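Side-chain contacts in aminopeptidase N family protein (Idiomarina loihiensis L2TR, PDB 4FGM), which probably works as a zinc-dependent aminopeptidase of the M61 family, removing residues from the amino end of peptides: residues 501-504 against 508-511; 521-526 against 534-539. All blocks are in the same frame, centred on the assembly; numbering follows the deposited sequence.

Both interactions belong to the small antiparallel domain near the carboxyl end, whose make-up is consistent with a PDZ domain. In each, a short helix packs against the end of a strand: helix 508-512 against strand 497-503 in interaction 1, and helix 533-537 against the neighbouring strand 519-523 in interaction 2. They follow one another along the chain, with centres 16 Å apart and nearest atoms about 9 Å apart, so they do not touch. Phe487 reaches both, bonding through its backbone to Ala509 and meeting the side chains of Ile523 and Leu537. Neither lies at the zinc site of His273, His277 and Glu307, where maleic acid is bound.

Interaction 1. Residues 501-504 against 508-511; sequences LNVY and SAYH
The shortest polar bond here runs from the backbone N of Tyr510 to water 1, 2.7 Å from nitrogen to oxygen, with the water as acceptor. The same water lies 2.9 Å from the backbone O of Tyr504 and bonds to it as donor, although other acceptors nearby compete for its protons. Its two partners subtend about 116° at the water oxygen, close to the tetrahedral value, so a single water bridges the residue just past the strand and the first turn of helix 508-512. An amide in a first turn has no earlier carbonyl of its own helix to bond to, and water 1 supplies that acceptor.

Beside the bridge, Val503 provides the apolar half of the contact. Its CG1, held opposite the backbone nitrogen (chi1 175°), reaches out to the helix and settles 3.9 Å from Tyr510 CB and 4.0 Å from Ala509 CB. A branched residue suits the strand and offers a compact methyl, while the small alanine lets the helix backbone come near. Tyr510 CB also rests 3.5 Å from Tyr504 O, but chi1 of 168° swings the ring away from the strand, and its CD1 sits over the centre of one face of the His511 imidazole, 3.7 Å above the plane.

The strand end is also tied to the helical region that follows the zinc ligands in the chain: Val503 O is bonded to Asn371 ND2, Asn502 ND2 to Glu367 O, and the Tyr504 ring makes a cation-pi contact with Arg342. On the helix side, Ser508 OG is bonded to Gln564 N.

With no direct hydrogen bond between the segments, the bridging water lets two backbone groups too far apart to bond directly satisfy each other, while the apolar contact stays small, 134 Å² buried in all.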
loop_
_atom_site.group_PDB
_atom_site.type_symbol
_atom_site.label_atom_id
_atom_site.label_comp_id
_atom_site.label_asym_id
_atom_site.label_seq_id
_atom_site.Cartn_x
_atom_site.Cartn_y
_atom_site.Cartn_z
ATOM N N LEU A 501 21.621 3.171 6.838
ATOM C CA LEU A 501 20.312 3.588 6.345
ATOM C C LEU A 501 19.566 4.521 7.307
ATOM O O LEU A 501 19.005 5.523 6.883
ATOM C CB LEU A 501 19.466 2.347 6.048
ATOM C CG LEU A 501 20.134 1.316 5.130
ATOM C CD1 LEU A 501 19.277 0.063 5.038
ATOM C CD2 LEU A 501 20.353 1.919 3.756
ATOM N N ASN A 502 19.555 4.188 8.596
ATOM C CA ASN A 502 18.886 5.013 9.603
ATOM C C ASN A 502 19.682 5.039 10.903
ATOM O O ASN A 502 20.262 4.027 11.300
ATOM C CB ASN A 502 17.496 4.462 9.937
ATOM C CG ASN A 502 16.715 4.060 8.713
ATOM O OD1 ASN A 502 16.889 2.962 8.184
ATOM N ND2 ASN A 502 15.855 4.955 8.243
ATOM N N VAL A 503 19.714 6.185 11.569
ATOM C CA VAL A 503 20.408 6.261 12.845
ATOM C C VAL A 503 19.376 6.671 13.892
ATOM O O VAL A 503 18.773 7.743 13.791
ATOM C CB VAL A 503 21.565 7.269 12.807
ATOM C CG1 VAL A 503 22.188 7.399 14.207
ATOM C CG2 VAL A 503 22.627 6.805 11.798
ATOM N N TYR A 504 19.159 5.800 14.878
ATOM C CA TYR A 504 18.181 6.052 15.932
ATOM C C TYR A 504 18.684 7.033 16.964
ATOM O O TYR A 504 19.767 6.875 17.531
ATOM C CB TYR A 504 17.783 4.737 16.610
ATOM C CG TYR A 504 17.025 3.821 15.682
ATOM C CD1 TYR A 504 15.675 4.034 15.407
ATOM C CD2 TYR A 504 17.664 2.761 15.049
ATOM C CE1 TYR A 504 14.978 3.206 14.520
ATOM C CE2 TYR A 504 16.984 1.931 14.164
ATOM C CZ TYR A 504 15.641 2.159 13.905
ATOM O OH TYR A 504 14.970 1.339 13.031
ATOM N N SER A 508 23.777 4.291 20.308
ATOM C CA SER A 508 25.216 4.162 20.018
ATOM C C SER A 508 25.783 4.900 18.799
ATOM O O SER A 508 26.676 5.733 18.936
ATOM C CB SER A 508 25.595 2.682 19.944
ATOM O OG SER A 508 25.296 2.042 21.174
ATOM N N ALA A 509 25.279 4.586 17.612
ATOM C CA ALA A 509 25.747 5.230 16.393
ATOM C C ALA A 509 25.598 6.742 16.509
ATOM O O ALA A 509 26.485 7.516 16.132
ATOM C CB ALA A 509 24.948 4.724 15.206
ATOM N N TYR A 510 24.463 7.154 17.045
ATOM C CA TYR A 510 24.164 8.559 17.211
ATOM C C TYR A 510 25.222 9.320 18.004
ATOM O O TYR A 510 25.646 10.410 17.612
ATOM C CB TYR A 510 22.802 8.682 17.881
ATOM C CG TYR A 510 22.487 10.060 18.371
ATOM C CD1 TYR A 510 22.814 10.451 19.666
ATOM C CD2 TYR A 510 21.856 10.980 17.543
ATOM C CE1 TYR A 510 22.513 11.726 20.123
ATOM C CE2 TYR A 510 21.554 12.254 17.986
ATOM C CZ TYR A 510 21.882 12.623 19.281
ATOM O OH TYR A 510 21.552 13.874 19.745
ATOM N N HIS A 511 25.658 8.747 19.118
ATOM C CA HIS A 511 26.652 9.414 19.954
ATOM C C HIS A 511 28.036 9.451 19.358
ATOM O O HIS A 511 28.831 10.334 19.678
ATOM C CB HIS A 511 26.691 8.757 21.325
ATOM C CG HIS A 511 25.529 9.134 22.181
ATOM N ND1 HIS A 511 25.397 10.389 22.735
ATOM C CD2 HIS A 511 24.402 8.456 22.503
ATOM C CE1 HIS A 511 24.237 10.468 23.361
ATOM N NE2 HIS A 511 23.614 9.309 23.235
HETATM O O HOH W 1 22.275 5.558 17.070
#

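Interaction 2. Residues 521-526 against 534-539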
loop_
_atom_site.group_PDB
_atom_site.type_symbol
_atom_site.label_atom_id
_atom_site.label_comp_id
_atom_site.label_asym_id
_atom_site.label_seq_id
_atom_site.Cartn_x
_atom_site.Cartn_y
_atom_site.Cartn_z
ATOM N N ILE A 521 33.521 1.377 7.335
ATOM C CA ILE A 521 34.563 0.620 6.670
ATOM C C ILE A 521 35.331 -0.307 7.617
ATOM O O ILE A 521 35.805 -1.366 7.219
ATOM C CB ILE A 521 35.493 1.627 5.934
ATOM C CG1 ILE A 521 35.567 1.236 4.468
ATOM C CG2 ILE A 521 36.837 1.769 6.622
ATOM C CD1 ILE A 521 34.222 1.318 3.782
ATOM N N ALA A 522 35.443 0.087 8.879
ATOM C CA ALA A 522 36.129 -0.747 9.861
ATOM C C ALA A 522 35.569 -0.514 11.257
ATOM O O ALA A 522 35.073 0.567 11.568
ATOM C CB ALA A 522 37.629 -0.460 9.851
ATOM N N ILE A 523 35.633 -1.553 12.082
ATOM C CA ILE A 523 35.182 -1.488 13.464
ATOM C C ILE A 523 36.348 -2.044 14.278
ATOM O O ILE A 523 36.809 -3.156 14.025
ATOM C CB ILE A 523 33.923 -2.356 13.690
ATOM C CG1 ILE A 523 32.747 -1.789 12.884
ATOM C CG2 ILE A 523 33.568 -2.391 15.178
ATOM C CD1 ILE A 523 31.612 -2.770 12.704
ATOM N N ASP A 524 36.836 -1.261 15.237
ATOM C CA ASP A 524 37.962 -1.676 16.069
ATOM C C ASP A 524 39.172 -2.027 15.181
ATOM O O ASP A 524 39.945 -2.936 15.488
ATOM C CB ASP A 524 37.570 -2.890 16.922
ATOM C CG ASP A 524 38.383 -2.992 18.197
ATOM O OD1 ASP A 524 39.299 -2.159 18.390
ATOM O OD2 ASP A 524 38.106 -3.902 19.010
ATOM N N HIS A 525 39.316 -1.300 14.076
ATOM C CA HIS A 525 40.409 -1.501 13.124
ATOM C C HIS A 525 40.283 -2.767 12.286
ATOM O O HIS A 525 41.223 -3.149 11.598
ATOM C CB HIS A 525 41.753 -1.492 13.857
ATOM C CG HIS A 525 41.959 -0.271 14.693
ATOM N ND1 HIS A 525 42.284 0.954 14.150
ATOM C CD2 HIS A 525 41.812 -0.065 16.024
ATOM C CE1 HIS A 525 42.325 1.861 15.109
ATOM N NE2 HIS A 525 42.042 1.269 16.257
ATOM N N LEU A 526 39.123 -3.411 12.337
ATOM C CA LEU A 526 38.894 -4.624 11.555
ATOM C C LEU A 526 37.894 -4.371 10.431
ATOM O O LEU A 526 36.866 -3.718 10.623
ATOM C CB LEU A 526 38.393 -5.751 12.459
ATOM C CG LEU A 526 39.396 -6.226 13.509
ATOM C CD1 LEU A 526 38.781 -7.334 14.354
ATOM C CD2 LEU A 526 40.662 -6.728 12.804
ATOM N N LYS A 534 28.754 -9.362 12.364
ATOM C CA LYS A 534 28.198 -10.044 13.533
ATOM C C LYS A 534 29.279 -10.721 14.402
ATOM O O LYS A 534 29.168 -10.748 15.628
ATOM C CB LYS A 534 27.141 -11.045 13.078
ATOM C CG LYS A 534 26.066 -10.383 12.222
ATOM C CD LYS A 534 24.980 -11.357 11.796
ATOM C CE LYS A 534 24.124 -11.793 12.978
ATOM N NZ LYS A 534 23.117 -12.818 12.585
ATOM N N ARG A 535 30.321 -11.259 13.769
ATOM C CA ARG A 535 31.427 -11.884 14.499
ATOM C C ARG A 535 32.052 -10.799 15.368
ATOM O O ARG A 535 32.220 -10.963 16.577
ATOM C CB ARG A 535 32.497 -12.413 13.533
ATOM C CG ARG A 535 32.205 -13.769 12.907
ATOM C CD ARG A 535 32.765 -13.853 11.483
ATOM N NE ARG A 535 33.940 -13.001 11.288
ATOM C CZ ARG A 535 34.597 -12.884 10.134
ATOM N NH1 ARG A 535 34.199 -13.568 9.067
ATOM N NH2 ARG A 535 35.651 -12.080 10.042
ATOM N N ILE A 536 32.393 -9.685 14.727
ATOM C CA ILE A 536 33.005 -8.546 15.403
ATOM C C ILE A 536 32.182 -8.059 16.601
ATOM O O ILE A 536 32.735 -7.782 17.665
ATOM C CB ILE A 536 33.217 -7.365 14.413
ATOM C CG1 ILE A 536 34.242 -7.759 13.346
ATOM C CG2 ILE A 536 33.683 -6.121 15.153
ATOM C CD1 ILE A 536 34.362 -6.766 12.207
ATOM N N LEU A 537 30.865 -7.973 16.443
ATOM C CA LEU A 537 30.022 -7.490 17.532
ATOM C C LEU A 537 29.724 -8.450 18.674
ATOM O O LEU A 537 29.287 -8.019 19.732
ATOM C CB LEU A 537 28.722 -6.935 16.969
ATOM C CG LEU A 537 28.848 -5.465 16.577
ATOM C CD1 LEU A 537 30.116 -5.237 15.780
ATOM C CD2 LEU A 537 27.630 -5.058 15.777
ATOM N N GLU A 538 29.962 -9.742 18.480
ATOM C CA GLU A 538 29.720 -10.724 19.543
ATOM C C GLU A 538 30.900 -10.677 20.524
ATOM O O GLU A 538 31.026 -11.516 21.406
ATOM C CB GLU A 538 29.595 -12.140 18.943
ATOM C CG GLU A 538 30.870 -12.972 19.031
ATOM C CD GLU A 538 31.179 -13.765 17.768
ATOM O OE1 GLU A 538 32.355 -13.741 17.327
ATOM O OE2 GLU A 538 30.263 -14.422 17.223
ATOM N N ARG A 539 31.758 -9.680 20.366
ATOM C CA ARG A 539 32.932 -9.541 21.213
ATOM C C ARG A 539 32.818 -8.404 22.185
ATOM O O ARG A 539 33.721 -8.173 22.982
ATOM C CB ARG A 539 34.165 -9.308 20.350
ATOM C CG ARG A 539 34.652 -10.545 19.672
ATOM C CD ARG A 539 35.375 -10.192 18.424
ATOM N NE ARG A 539 35.759 -11.382 17.685
ATOM C CZ ARG A 539 36.089 -11.365 16.401
ATOM N NH1 ARG A 539 36.079 -10.222 15.733
ATOM N NH2 ARG A 539 36.417 -12.488 15.782
#
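Strand 519-523 passes helix 533-537 with Ile523 CA and Ile536 CA 7.6 Å apart, and then reverses in a type I' turn closed by Ile523 N to Leu526 O and Leu526 N to Ile523 O, each 2.9 Å. Asp524 and His525, at the middle of this turn, take left-handed backbone angles. The turn thereby brings both Ile523 and Leu526 to bear on the helix.

The two isoleucines meet through their gamma methyls, Ile523 CG2 to Ile536 CG2 at 3.7 Å, each methyl standing opposite its own backbone nitrogen, where it faces the other isoleucine. The longer arms reach on to a second partner each: Ile523 CD1 comes 4.2 Å from Leu537 CD1, and Ile536 CD1 lies 4.2 Å from Leu526 CB. At the more exposed rim Leu526 CD1 approaches Arg539 NH1 at 4.2 Å, the extended arginine crossing the leucine at about a right angle; a long, flexible residue suits this solvent border.

Deeper in, Ile523 and Leu537 both rest on Phe487, Ile523 also touches Ile548 of strand 545-552, and Leu537 reaches Trp563. Asp524 OD2 bonds to Tyr540 OH, joining the turn to the chain just beyond the helix that packs against this sheet.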